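Long-range contacts in aldehyde dehydrogenase (Listeria monocytogenes, PDB 3K9D), which probably oxidises aldehydes or related oxo compounds, with NAD or NADP as the electron acceptor: residues A113-S118 against I195-G200; V125-L130 against A417-C422; V140-P145 against Q181-L186. All blocks are in the same frame, centred on the assembly; numbering follows the deposited sequence.

In the fold
All three contacts are buried, and the same mixed sheet organises them. Contact 1 joins two neighbouring parallel strands, so its chemistry is mainly backbone hydrogen bonding, with small or branched apolar side chains on the two faces. Contact 3 packs a helix on one face of that sheet and depends on one hydroxyl pair and a leucine. Contact 2 lies on the other side, where helix 121-134 meets a loop, and there an aromatic face and a lysine stem replace regular pairing. Contacts 1 and 3 are linked by the backbone bond between G114 and S142; contacts 1 and 2 are joined where T198 bonds to K128 and T419.

Contact 1 of 3, residues A113-S118 against I195-G200; sequences AGLIPS and ILATGG
The peptide groups of A113, L115 and L196 are the flat units that meet here, by their C=O and N-H ends from strand to strand, and the side chains lie on the two faces of the sheet. N of L196 lies nearly in line with the C=O of A113 (N to O 2.7 Å), though the bond is bent at the hydrogen (147°). The carbonyl of L196 receives the N-H of L115 in a straighter bond, with N and O 2.9 Å apart. L196 thus uses both its polar backbone groups on strand 113-116, as a parallel pair requires; the axes of strands 113-116 and 195-197 lie 4.7 Å apart and diverge by only 14°.

A113, L115, I195 and A197 share one face. On it, I195 has CG2 anti to its backbone N (CG1 at chi1 -54°), which brings that methyl to 4.1 Å from CG of L115, while CD1 of L115 rests 4.2 Å from the CB of A197. Large and small residues complement one another here: leucine and isoleucine fill the face, and the alanines leave room for the helices above. G114 and L196 belong to the other face, where L196 supplies the bulk and G114 has no side chain.

Beyond the strands the pairing gives way to side-chain contact. The puckered ring of P117 lies obliquely across T198, its CG 3.8 Å from the CG2 methyl. The hydroxyl of T198 is bonded to K128 and T419.

Strand 138-143 pairs with the other edge of strand 102-116 through V140 and S142. Helices 180-188 and 201-207 cover the face bearing L115 and A197, and helix 121-134 lies beneath I116 on the opposite face. G200 is the N-cap of helix 201-207, so strand 192-197 runs through T198 and G199 directly into that helix.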
ATOM      1  N   ALA A 113     -10.249  -3.356   9.041  1.00 16.44           N
ATOM      2  CA  ALA A 113      -9.934  -3.615  10.439  1.00 18.84           C
ATOM      3  C   ALA A 113      -9.267  -2.375  11.016  1.00 21.76           C
ATOM      4  O   ALA A 113      -8.161  -2.001  10.612  1.00 16.00           O
ATOM      5  CB  ALA A 113      -9.039  -4.812  10.577  1.00 16.37           C
ATOM      6  N   GLY A 114      -9.968  -1.720  11.936  1.00 22.13           N
ATOM      7  CA  GLY A 114      -9.443  -0.535  12.606  1.00 19.29           C
ATOM      8  C   GLY A 114      -8.915  -0.862  13.991  1.00 18.32           C
ATOM      9  O   GLY A 114      -9.671  -1.251  14.880  1.00 19.81           O
ATOM     10  N   LEU A 115      -7.613  -0.701  14.175  1.00 17.78           N
ATOM     11  CA  LEU A 115      -7.002  -0.840  15.492  1.00 18.09           C
ATOM     12  C   LEU A 115      -7.043   0.523  16.168  1.00 12.82           C
ATOM     13  O   LEU A 115      -6.518   1.495  15.618  1.00 21.62           O
ATOM     14  CB  LEU A 115      -5.551  -1.346  15.388  1.00 22.60           C
ATOM     15  CG  LEU A 115      -5.285  -2.613  14.540  1.00 34.10           C
ATOM     16  CD1 LEU A 115      -3.871  -3.136  14.720  1.00 24.79           C
ATOM     17  CD2 LEU A 115      -6.260  -3.704  14.852  1.00 13.12           C
ATOM     18  N   ILE A 116      -7.657   0.577  17.352  1.00 23.02           N
ATOM     19  CA  ILE A 116      -7.846   1.842  18.109  1.00 19.54           C
ATOM     20  C   ILE A 116      -6.985   1.908  19.380  1.00 20.27           C
ATOM     21  O   ILE A 116      -7.168   1.096  20.285  1.00 17.43           O
ATOM     22  CB  ILE A 116      -9.331   2.017  18.541  1.00 19.26           C
ATOM     23  CG1 ILE A 116     -10.270   1.891  17.341  1.00 15.83           C
ATOM     24  CG2 ILE A 116      -9.537   3.343  19.280  1.00 15.17           C
ATOM     25  CD1 ILE A 116      -9.983   2.888  16.243  1.00 11.97           C
ATOM     26  N   PRO A 117      -6.078   2.900  19.469  1.00 20.87           N
ATOM     27  CA  PRO A 117      -5.237   3.029  20.659  1.00 15.55           C
ATOM     28  C   PRO A 117      -6.002   3.708  21.814  1.00 18.74           C
ATOM     29  O   PRO A 117      -6.974   4.435  21.574  1.00 21.46           O
ATOM     30  CB  PRO A 117      -4.095   3.921  20.171  1.00 23.92           C
ATOM     31  CG  PRO A 117      -4.760   4.842  19.170  1.00 28.02           C
ATOM     32  CD  PRO A 117      -5.814   3.976  18.489  1.00 22.13           C
ATOM     33  N   SER A 118      -5.563   3.481  23.049  1.00 16.67           N
ATOM     34  CA  SER A 118      -6.195   4.110  24.226  1.00 17.58           C
ATOM     35  C   SER A 118      -5.859   5.600  24.361  1.00 24.43           C
ATOM     36  O   SER A 118      -6.493   6.307  25.145  1.00 26.08           O
ATOM     37  CB  SER A 118      -5.819   3.379  25.521  1.00 13.77           C
ATOM     38  OG  SER A 118      -4.407   3.398  25.735  1.00 28.06           O
ATOM     39  N   ILE A 195      -5.957  -3.504   6.997  1.00 17.95           N
ATOM     40  CA  ILE A 195      -5.792  -3.143   8.400  1.00 21.86           C
ATOM     41  C   ILE A 195      -5.328  -1.699   8.500  1.00 23.49           C
ATOM     42  O   ILE A 195      -4.304  -1.338   7.913  1.00 18.84           O
ATOM     43  CB  ILE A 195      -4.771  -4.067   9.138  1.00 15.26           C
ATOM     44  CG1 ILE A 195      -5.151  -5.533   8.963  1.00 16.74           C
ATOM     45  CG2 ILE A 195      -4.680  -3.701  10.641  1.00 17.19           C
ATOM     46  CD1 ILE A 195      -4.003  -6.476   9.076  1.00 16.25           C
ATOM     47  N   LEU A 196      -6.093  -0.880   9.234  1.00 22.85           N
ATOM     48  CA  LEU A 196      -5.591   0.407   9.732  1.00 24.98           C
ATOM     49  C   LEU A 196      -4.967   0.194  11.104  1.00 24.15           C
ATOM     50  O   LEU A 196      -5.659   0.016  12.112  1.00 18.43           O
ATOM     51  CB  LEU A 196      -6.681   1.469   9.790  1.00 22.18           C
ATOM     52  CG  LEU A 196      -7.308   1.861   8.451  1.00 27.28           C
ATOM     53  CD1 LEU A 196      -8.496   2.807   8.633  1.00 19.94           C
ATOM     54  CD2 LEU A 196      -6.254   2.476   7.575  1.00 26.46           C
ATOM     55  N   ALA A 197      -3.646   0.200  11.114  1.00 15.70           N
ATOM     56  CA  ALA A 197      -2.872  -0.263  12.250  1.00 27.14           C
ATOM     57  C   ALA A 197      -2.365   0.931  13.049  1.00 26.24           C
ATOM     58  O   ALA A 197      -1.235   1.373  12.864  1.00 23.28           O
ATOM     59  CB  ALA A 197      -1.709  -1.130  11.765  1.00 24.31           C
ATOM     60  N   THR A 198      -3.220   1.455  13.923  1.00 22.32           N
ATOM     61  CA  THR A 198      -2.845   2.560  14.810  1.00 26.91           C
ATOM     62  C   THR A 198      -2.522   2.017  16.210  1.00 29.77           C
ATOM     63  O   THR A 198      -3.397   1.501  16.918  1.00 34.40           O
ATOM     64  CB  THR A 198      -3.947   3.641  14.870  1.00 23.60           C
ATOM     65  OG1 THR A 198      -4.338   3.997  13.538  1.00 27.23           O
ATOM     66  CG2 THR A 198      -3.450   4.892  15.593  1.00 22.53           C
ATOM     67  N   GLY A 199      -1.250   2.104  16.583  1.00 34.19           N
ATOM     68  CA  GLY A 199      -0.788   1.637  17.887  1.00 35.50           C
ATOM     69  C   GLY A 199       0.714   1.435  17.927  1.00 32.54           C
ATOM     70  O   GLY A 199       1.436   1.971  17.090  1.00 25.87           O
ATOM     71  N   GLY A 200       1.171   0.650  18.901  1.00 37.04           N
ATOM     72  CA  GLY A 200       2.602   0.408  19.149  1.00 38.74           C
ATOM     73  C   GLY A 200       3.349  -0.370  18.078  1.00 36.82           C
ATOM     74  O   GLY A 200       2.733  -0.944  17.176  1.00 33.45           O
TER

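Contact 2 of 3, residues V125-L130 against A417-C422; sequences VIYKTL and ALTLGC
Y127 lays one face of its ring against the peptide that joins A417 to L418. The N of L418 sits 3.4 Å above the ring plane, displaced toward the rim, and the carbonyl carbon of A417 is over the same face. The tyrosine and L418 side chains run past each other in opposite directions, with CB of L418 3.8 Å from CD2 of Y127. A417 meets the far end of the ring, where its CB is 3.5 Å from the phenolic OH; a methyl is small enough for this position. With chi1 at 145°, well off a staggered value, the ring reaches the loop.

T419 crosses the tyrosine at about a right angle. Its OG1 lies in the ring plane, at the edge, and its N makes a weak, bent hydrogen bond to the phenolic oxygen (3.4 Å from N to OH). The stronger partner of that hydroxyl is the carbonyl of I434, so a tyrosine suits the site: an apolar face for the loop and a polar end for a buried carbonyl.

K128 also runs across T419 at nearly a right angle. Its chain is extended beyond CG, and CE comes within 3.4 Å of OG1 of T419 as it carries NZ on to a hydrogen bond with OG1 of T198 and a weak one with the carbonyl oxygen of L196. These two oxygens probably ease the burial of the charge, while OG1 of T419 holds the T198 hydroxyl from another direction.

Helix 121-134 is fixed from several sides. V125 and T129 face F141 of strand 138-143 and also reach helix 148-164; I126 and Y127 touch helix 67-85. Segment 417-422, in the long loop before strand 440-447, is bonded through the backbone of T419 to I434 and of G421 to D432.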
ATOM      1  N   VAL A 125     -11.942   6.440  16.356  1.00 16.88           N
ATOM      2  CA  VAL A 125     -13.134   5.721  15.884  1.00 15.03           C
ATOM      3  C   VAL A 125     -13.972   6.576  14.939  1.00 16.50           C
ATOM      4  O   VAL A 125     -14.315   6.134  13.840  1.00 16.49           O
ATOM      5  CB  VAL A 125     -14.015   5.197  17.044  1.00 16.24           C
ATOM      6  CG1 VAL A 125     -15.377   4.688  16.524  1.00 14.93           C
ATOM      7  CG2 VAL A 125     -13.310   4.088  17.793  1.00 13.51           C
ATOM      8  N   ILE A 126     -14.274   7.802  15.352  1.00 15.91           N
ATOM      9  CA  ILE A 126     -15.123   8.703  14.556  1.00 12.73           C
ATOM     10  C   ILE A 126     -14.509   8.894  13.182  1.00 14.87           C
ATOM     11  O   ILE A 126     -15.180   8.714  12.176  1.00 12.44           O
ATOM     12  CB  ILE A 126     -15.358  10.069  15.272  1.00 15.30           C
ATOM     13  CG1 ILE A 126     -16.320   9.887  16.442  1.00 19.69           C
ATOM     14  CG2 ILE A 126     -15.926  11.110  14.307  1.00 12.91           C
ATOM     15  CD1 ILE A 126     -16.268  11.015  17.513  1.00 24.76           C
ATOM     16  N   TYR A 127     -13.226   9.241  13.170  1.00 17.76           N
ATOM     17  CA  TYR A 127     -12.467   9.538  11.964  1.00 19.14           C
ATOM     18  C   TYR A 127     -12.349   8.341  11.009  1.00 12.72           C
ATOM     19  O   TYR A 127     -12.602   8.499   9.837  1.00 15.41           O
ATOM     20  CB  TYR A 127     -11.085  10.099  12.349  1.00 21.81           C
ATOM     21  CG  TYR A 127      -9.952   9.703  11.433  1.00 14.62           C
ATOM     22  CD1 TYR A 127      -9.764  10.335  10.200  1.00 13.47           C
ATOM     23  CD2 TYR A 127      -9.050   8.698  11.807  1.00 19.15           C
ATOM     24  CE1 TYR A 127      -8.707   9.952   9.343  1.00 15.87           C
ATOM     25  CE2 TYR A 127      -7.999   8.314  10.960  1.00 16.05           C
ATOM     26  CZ  TYR A 127      -7.832   8.946   9.742  1.00 17.11           C
ATOM     27  OH  TYR A 127      -6.790   8.560   8.921  1.00 18.63           O
ATOM     28  N   LYS A 128     -11.987   7.168  11.532  1.00 12.70           N
ATOM     29  CA  LYS A 128     -11.828   5.945  10.717  1.00 16.19           C
ATOM     30  C   LYS A 128     -13.149   5.500  10.108  1.00 19.26           C
ATOM     31  O   LYS A 128     -13.180   5.060   8.965  1.00 16.85           O
ATOM     32  CB  LYS A 128     -11.238   4.789  11.532  1.00 20.63           C
ATOM     33  CG  LYS A 128      -9.785   4.967  11.919  1.00 13.07           C
ATOM     34  CD  LYS A 128      -9.165   3.655  12.418  1.00 12.34           C
ATOM     35  CE  LYS A 128      -7.635   3.811  12.550  1.00 20.95           C
ATOM     36  NZ  LYS A 128      -6.968   2.738  13.329  1.00 15.87           N
ATOM     37  N   THR A 129     -14.225   5.626  10.886  1.00 13.16           N
ATOM     38  CA  THR A 129     -15.562   5.269  10.451  1.00 14.36           C
ATOM     39  C   THR A 129     -15.937   6.132   9.254  1.00 16.46           C
ATOM     40  O   THR A 129     -16.280   5.608   8.195  1.00 22.02           O
ATOM     41  CB  THR A 129     -16.585   5.442  11.576  1.00  6.82           C
ATOM     42  OG1 THR A 129     -16.293   4.531  12.634  1.00 17.12           O
ATOM     43  CG2 THR A 129     -18.009   5.155  11.070  1.00 19.85           C
ATOM     44  N   LEU A 130     -15.816   7.448   9.425  1.00 18.26           N
ATOM     45  CA  LEU A 130     -16.142   8.424   8.391  1.00 18.68           C
ATOM     46  C   LEU A 130     -15.421   8.176   7.084  1.00 22.45           C
ATOM     47  O   LEU A 130     -16.045   8.200   6.026  1.00 21.88           O
ATOM     48  CB  LEU A 130     -15.788   9.832   8.866  1.00 25.87           C
ATOM     49  CG  LEU A 130     -16.761  10.534   9.798  1.00 16.33           C
ATOM     50  CD1 LEU A 130     -16.031  11.644  10.487  1.00 14.05           C
ATOM     51  CD2 LEU A 130     -17.950  11.053   9.041  1.00 18.88           C
ATOM     52  N   ALA A 417      -6.348  13.945   9.601  1.00 16.05           N
ATOM     53  CA  ALA A 417      -6.261  12.522   9.907  1.00 21.21           C
ATOM     54  C   ALA A 417      -5.689  12.234  11.280  1.00 21.08           C
ATOM     55  O   ALA A 417      -4.862  12.986  11.810  1.00 18.85           O
ATOM     56  CB  ALA A 417      -5.431  11.781   8.834  1.00 18.95           C
ATOM     57  N   LEU A 418      -6.106  11.102  11.833  1.00 15.56           N
ATOM     58  CA  LEU A 418      -5.538  10.618  13.073  1.00 18.23           C
ATOM     59  C   LEU A 418      -4.753   9.324  12.863  1.00 18.24           C
ATOM     60  O   LEU A 418      -4.215   8.758  13.815  1.00 23.38           O
ATOM     61  CB  LEU A 418      -6.629  10.490  14.146  1.00 22.68           C
ATOM     62  CG  LEU A 418      -7.193  11.848  14.596  1.00 24.12           C
ATOM     63  CD1 LEU A 418      -8.560  11.672  15.231  1.00 16.86           C
ATOM     64  CD2 LEU A 418      -6.262  12.589  15.535  1.00 27.38           C
ATOM     65  N   THR A 419      -4.685   8.877  11.603  1.00 28.56           N
ATOM     66  CA  THR A 419      -3.745   7.824  11.177  1.00 28.53           C
ATOM     67  C   THR A 419      -2.696   8.431  10.248  1.00 22.93           C
ATOM     68  O   THR A 419      -2.968   8.776   9.099  1.00 17.40           O
ATOM     69  CB  THR A 419      -4.472   6.595  10.561  1.00 30.05           C
ATOM     70  OG1 THR A 419      -5.258   5.978  11.581  1.00 19.38           O
ATOM     71  CG2 THR A 419      -3.478   5.547  10.013  1.00 13.94           C
ATOM     72  N   LEU A 420      -1.497   8.578  10.796  1.00 16.43           N
ATOM     73  CA  LEU A 420      -0.421   9.280  10.151  1.00 19.90           C
ATOM     74  C   LEU A 420       0.599   8.233   9.714  1.00 19.35           C
ATOM     75  O   LEU A 420       1.324   7.684  10.543  1.00 17.83           O
ATOM     76  CB  LEU A 420       0.183  10.308  11.136  1.00 19.00           C
ATOM     77  CG  LEU A 420      -0.803  11.262  11.849  1.00 25.40           C
ATOM     78  CD1 LEU A 420      -0.084  12.308  12.707  1.00 18.49           C
ATOM     79  CD2 LEU A 420      -1.701  11.976  10.874  1.00 19.54           C
ATOM     80  N   GLY A 421       0.621   7.920   8.419  1.00 20.59           N
ATOM     81  CA  GLY A 421       1.521   6.879   7.922  1.00 19.45           C
ATOM     82  C   GLY A 421       2.969   7.322   8.010  1.00 20.11           C
ATOM     83  O   GLY A 421       3.256   8.506   7.831  1.00 16.07           O
ATOM     84  N   CYS A 422       3.868   6.382   8.317  1.00 14.24           N
ATOM     85  CA  CYS A 422       5.298   6.680   8.386  1.00 20.93           C
ATOM     86  C   CYS A 422       6.050   6.325   7.100  1.00 23.82           C
ATOM     87  O   CYS A 422       7.250   6.618   6.970  1.00 19.97           O
ATOM     88  CB  CYS A 422       5.958   6.022   9.604  1.00 20.59           C
ATOM     89  SG  CYS A 422       5.724   4.240   9.783  1.00 32.39           S
TER

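Contact 3 of 3, residues V140-P145 against Q181-L186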
ATOM      1  N   VAL A 140     -14.648  -2.967  11.262  1.00 12.08           N
ATOM      2  CA  VAL A 140     -14.760  -3.671  12.549  1.00 13.10           C
ATOM      3  C   VAL A 140     -13.581  -3.263  13.426  1.00 16.37           C
ATOM      4  O   VAL A 140     -12.428  -3.440  13.037  1.00 15.79           O
ATOM      5  CB  VAL A 140     -14.768  -5.231  12.400  1.00 12.07           C
ATOM      6  CG1 VAL A 140     -15.078  -5.888  13.738  1.00 17.11           C
ATOM      7  CG2 VAL A 140     -15.803  -5.700  11.374  1.00 16.24           C
ATOM      8  N   PHE A 141     -13.878  -2.712  14.601  1.00 19.21           N
ATOM      9  CA  PHE A 141     -12.855  -2.176  15.489  1.00 13.20           C
ATOM     10  C   PHE A 141     -12.305  -3.150  16.508  1.00 14.16           C
ATOM     11  O   PHE A 141     -13.032  -3.956  17.089  1.00 12.19           O
ATOM     12  CB  PHE A 141     -13.339  -0.901  16.208  1.00 14.32           C
ATOM     13  CG  PHE A 141     -13.569   0.265  15.278  1.00 15.39           C
ATOM     14  CD1 PHE A 141     -12.494   0.944  14.716  1.00 24.67           C
ATOM     15  CD2 PHE A 141     -14.849   0.660  14.945  1.00 17.16           C
ATOM     16  CE1 PHE A 141     -12.689   2.021  13.844  1.00  8.93           C
ATOM     17  CE2 PHE A 141     -15.060   1.725  14.072  1.00 13.99           C
ATOM     18  CZ  PHE A 141     -13.970   2.407  13.523  1.00 11.84           C
ATOM     19  N   SER A 142     -10.995  -3.023  16.715  1.00 11.25           N
ATOM     20  CA  SER A 142     -10.287  -3.632  17.821  1.00 18.30           C
ATOM     21  C   SER A 142      -9.970  -2.546  18.858  1.00 16.14           C
ATOM     22  O   SER A 142      -9.102  -1.697  18.629  1.00 16.42           O
ATOM     23  CB  SER A 142      -8.986  -4.276  17.334  1.00 11.33           C
ATOM     24  OG  SER A 142      -8.329  -4.904  18.404  1.00 14.17           O
ATOM     25  N   PRO A 143     -10.688  -2.565  19.993  1.00 19.68           N
ATOM     26  CA  PRO A 143     -10.479  -1.586  21.063  1.00 19.15           C
ATOM     27  C   PRO A 143      -9.304  -1.921  21.967  1.00 16.96           C
ATOM     28  O   PRO A 143      -9.086  -3.083  22.310  1.00 18.67           O
ATOM     29  CB  PRO A 143     -11.802  -1.642  21.852  1.00 16.05           C
ATOM     30  CG  PRO A 143     -12.305  -3.036  21.635  1.00 18.74           C
ATOM     31  CD  PRO A 143     -11.784  -3.507  20.303  1.00 12.78           C
ATOM     32  N   HIS A 144      -8.536  -0.903  22.334  1.00 23.56           N
ATOM     33  CA  HIS A 144      -7.549  -1.062  23.383  1.00 22.27           C
ATOM     34  C   HIS A 144      -8.364  -1.330  24.643  1.00 21.31           C
ATOM     35  O   HIS A 144      -9.369  -0.655  24.866  1.00 24.09           O
ATOM     36  CB  HIS A 144      -6.687   0.198  23.510  1.00 18.79           C
ATOM     37  CG  HIS A 144      -5.488   0.025  24.390  1.00 23.12           C
ATOM     38  ND1 HIS A 144      -5.585  -0.195  25.748  1.00 24.73           N
ATOM     39  CD2 HIS A 144      -4.164   0.045  24.106  1.00 25.51           C
ATOM     40  CE1 HIS A 144      -4.373  -0.321  26.260  1.00 21.79           C
ATOM     41  NE2 HIS A 144      -3.494  -0.171  25.287  1.00 20.09           N
ATOM     42  N   PRO A 145      -7.980  -2.360  25.436  1.00 20.95           N
ATOM     43  CA  PRO A 145      -8.784  -2.783  26.589  1.00 10.81           C
ATOM     44  C   PRO A 145      -8.958  -1.706  27.666  1.00 19.96           C
ATOM     45  O   PRO A 145      -9.964  -1.716  28.380  1.00 21.58           O
ATOM     46  CB  PRO A 145      -8.011  -3.991  27.145  1.00 27.39           C
ATOM     47  CG  PRO A 145      -6.637  -3.864  26.609  1.00 20.58           C
ATOM     48  CD  PRO A 145      -6.784  -3.209  25.270  1.00 18.47           C
ATOM     49  N   GLN A 181      -5.888 -12.830  20.952  1.00 19.94           N
ATOM     50  CA  GLN A 181      -6.319 -13.929  20.073  1.00 17.04           C
ATOM     51  C   GLN A 181      -7.437 -13.455  19.144  1.00 24.23           C
ATOM     52  O   GLN A 181      -7.531 -13.893  18.000  1.00 17.92           O
ATOM     53  CB  GLN A 181      -6.821 -15.132  20.889  1.00 24.18           C
ATOM     54  CG  GLN A 181      -5.745 -15.910  21.675  1.00 23.00           C
ATOM     55  CD  GLN A 181      -5.622 -15.475  23.134  1.00 14.06           C
ATOM     56  OE1 GLN A 181      -6.303 -14.559  23.588  1.00 17.37           O
ATOM     57  NE2 GLN A 181      -4.740 -16.129  23.866  1.00 20.68           N
ATOM     58  N   GLY A 182      -8.283 -12.560  19.651  1.00 16.98           N
ATOM     59  CA  GLY A 182      -9.378 -11.997  18.867  1.00 17.43           C
ATOM     60  C   GLY A 182      -8.903 -10.999  17.833  1.00 10.21           C
ATOM     61  O   GLY A 182      -9.397 -10.985  16.709  1.00 18.10           O
ATOM     62  N   THR A 183      -7.950 -10.161  18.221  1.00 11.31           N
ATOM     63  CA  THR A 183      -7.365  -9.157  17.329  1.00 17.98           C
ATOM     64  C   THR A 183      -6.473  -9.812  16.259  1.00 15.96           C
ATOM     65  O   THR A 183      -6.382  -9.316  15.135  1.00  8.66           O
ATOM     66  CB  THR A 183      -6.555  -8.105  18.117  1.00 21.70           C
ATOM     67  OG1 THR A 183      -7.429  -7.407  19.018  1.00 23.13           O
ATOM     68  CG2 THR A 183      -5.911  -7.101  17.170  1.00 19.81           C
ATOM     69  N   ASP A 184      -5.820 -10.914  16.618  1.00 11.34           N
ATOM     70  CA  ASP A 184      -5.091 -11.735  15.631  1.00 18.78           C
ATOM     71  C   ASP A 184      -6.029 -12.297  14.558  1.00 19.30           C
ATOM     72  O   ASP A 184      -5.682 -12.324  13.376  1.00 18.48           O
ATOM     73  CB  ASP A 184      -4.364 -12.900  16.302  1.00 18.63           C
ATOM     74  CG  ASP A 184      -3.505 -13.690  15.318  1.00 28.49           C
ATOM     75  OD1 ASP A 184      -2.501 -13.130  14.839  1.00 38.18           O
ATOM     76  OD2 ASP A 184      -3.837 -14.854  15.020  1.00 30.17           O
ATOM     77  N   GLN A 185      -7.200 -12.754  14.988  1.00 16.73           N
ATOM     78  CA  GLN A 185      -8.214 -13.296  14.085  1.00 16.55           C
ATOM     79  C   GLN A 185      -8.742 -12.191  13.173  1.00 14.43           C
ATOM     80  O   GLN A 185      -8.901 -12.406  11.973  1.00 19.36           O
ATOM     81  CB  GLN A 185      -9.355 -13.989  14.866  1.00 14.38           C
ATOM     82  CG  GLN A 185     -10.543 -14.503  14.019  1.00 10.42           C
ATOM     83  CD  GLN A 185     -10.161 -15.574  12.977  1.00 12.60           C
ATOM     84  OE1 GLN A 185     -10.332 -16.755  13.211  1.00 17.94           O
ATOM     85  NE2 GLN A 185      -9.660 -15.146  11.825  1.00 17.15           N
ATOM     86  N   LEU A 186      -8.963 -11.001  13.731  1.00 19.00           N
ATOM     87  CA  LEU A 186      -9.410  -9.845  12.942  1.00 15.07           C
ATOM     88  C   LEU A 186      -8.434  -9.475  11.844  1.00 15.01           C
ATOM     89  O   LEU A 186      -8.841  -9.196  10.713  1.00 18.69           O
ATOM     90  CB  LEU A 186      -9.684  -8.621  13.827  1.00 13.78           C
ATOM     91  CG  LEU A 186     -10.120  -7.322  13.115  1.00 18.90           C
ATOM     92  CD1 LEU A 186     -11.496  -7.458  12.403  1.00 16.96           C
ATOM     93  CD2 LEU A 186     -10.153  -6.136  14.070  1.00 18.57           C
TER
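S142 and T183 meet through their hydroxyls, OG to OG1 2.7 Å, in the hydrogen bond that joins strand to helix. S142 directs its OG anti to the backbone N (chi1 -178°), out toward the helix. Short hydroxyl side chains fit the gap between strand and helix and give each other a partner. One turn along, L186 forks over the strand: its CD1 methyl packs 4.0 Å from CB of V140, and CD2 approaches CB of S142 at 3.9 Å and the carbonyl oxygen of V140 at 3.7 Å. The beta-branched valine places CB and CG1 close to the strand, against CD1 of L186.

The carbonyl of T179, a turn earlier, is a second partner for T183 OG1, and S142 is fixed by backbone bonds to G114 and I116. L17 and A21 of helix 6-28 also cover V140.

Helix 181-186 runs roughly antiparallel to strand 140-143, at 149° and 9.4 Å between axes. Strands 172-174, 138-143, 102-116, 192-197 and 214-216 lie in the 3-2-1-4-5 order of a Rossmann-type fold, and helix 180-188 is part of the crossover from the third strand to the fourth, consistent with the nucleotide-binding domain of aldehyde dehydrogenases.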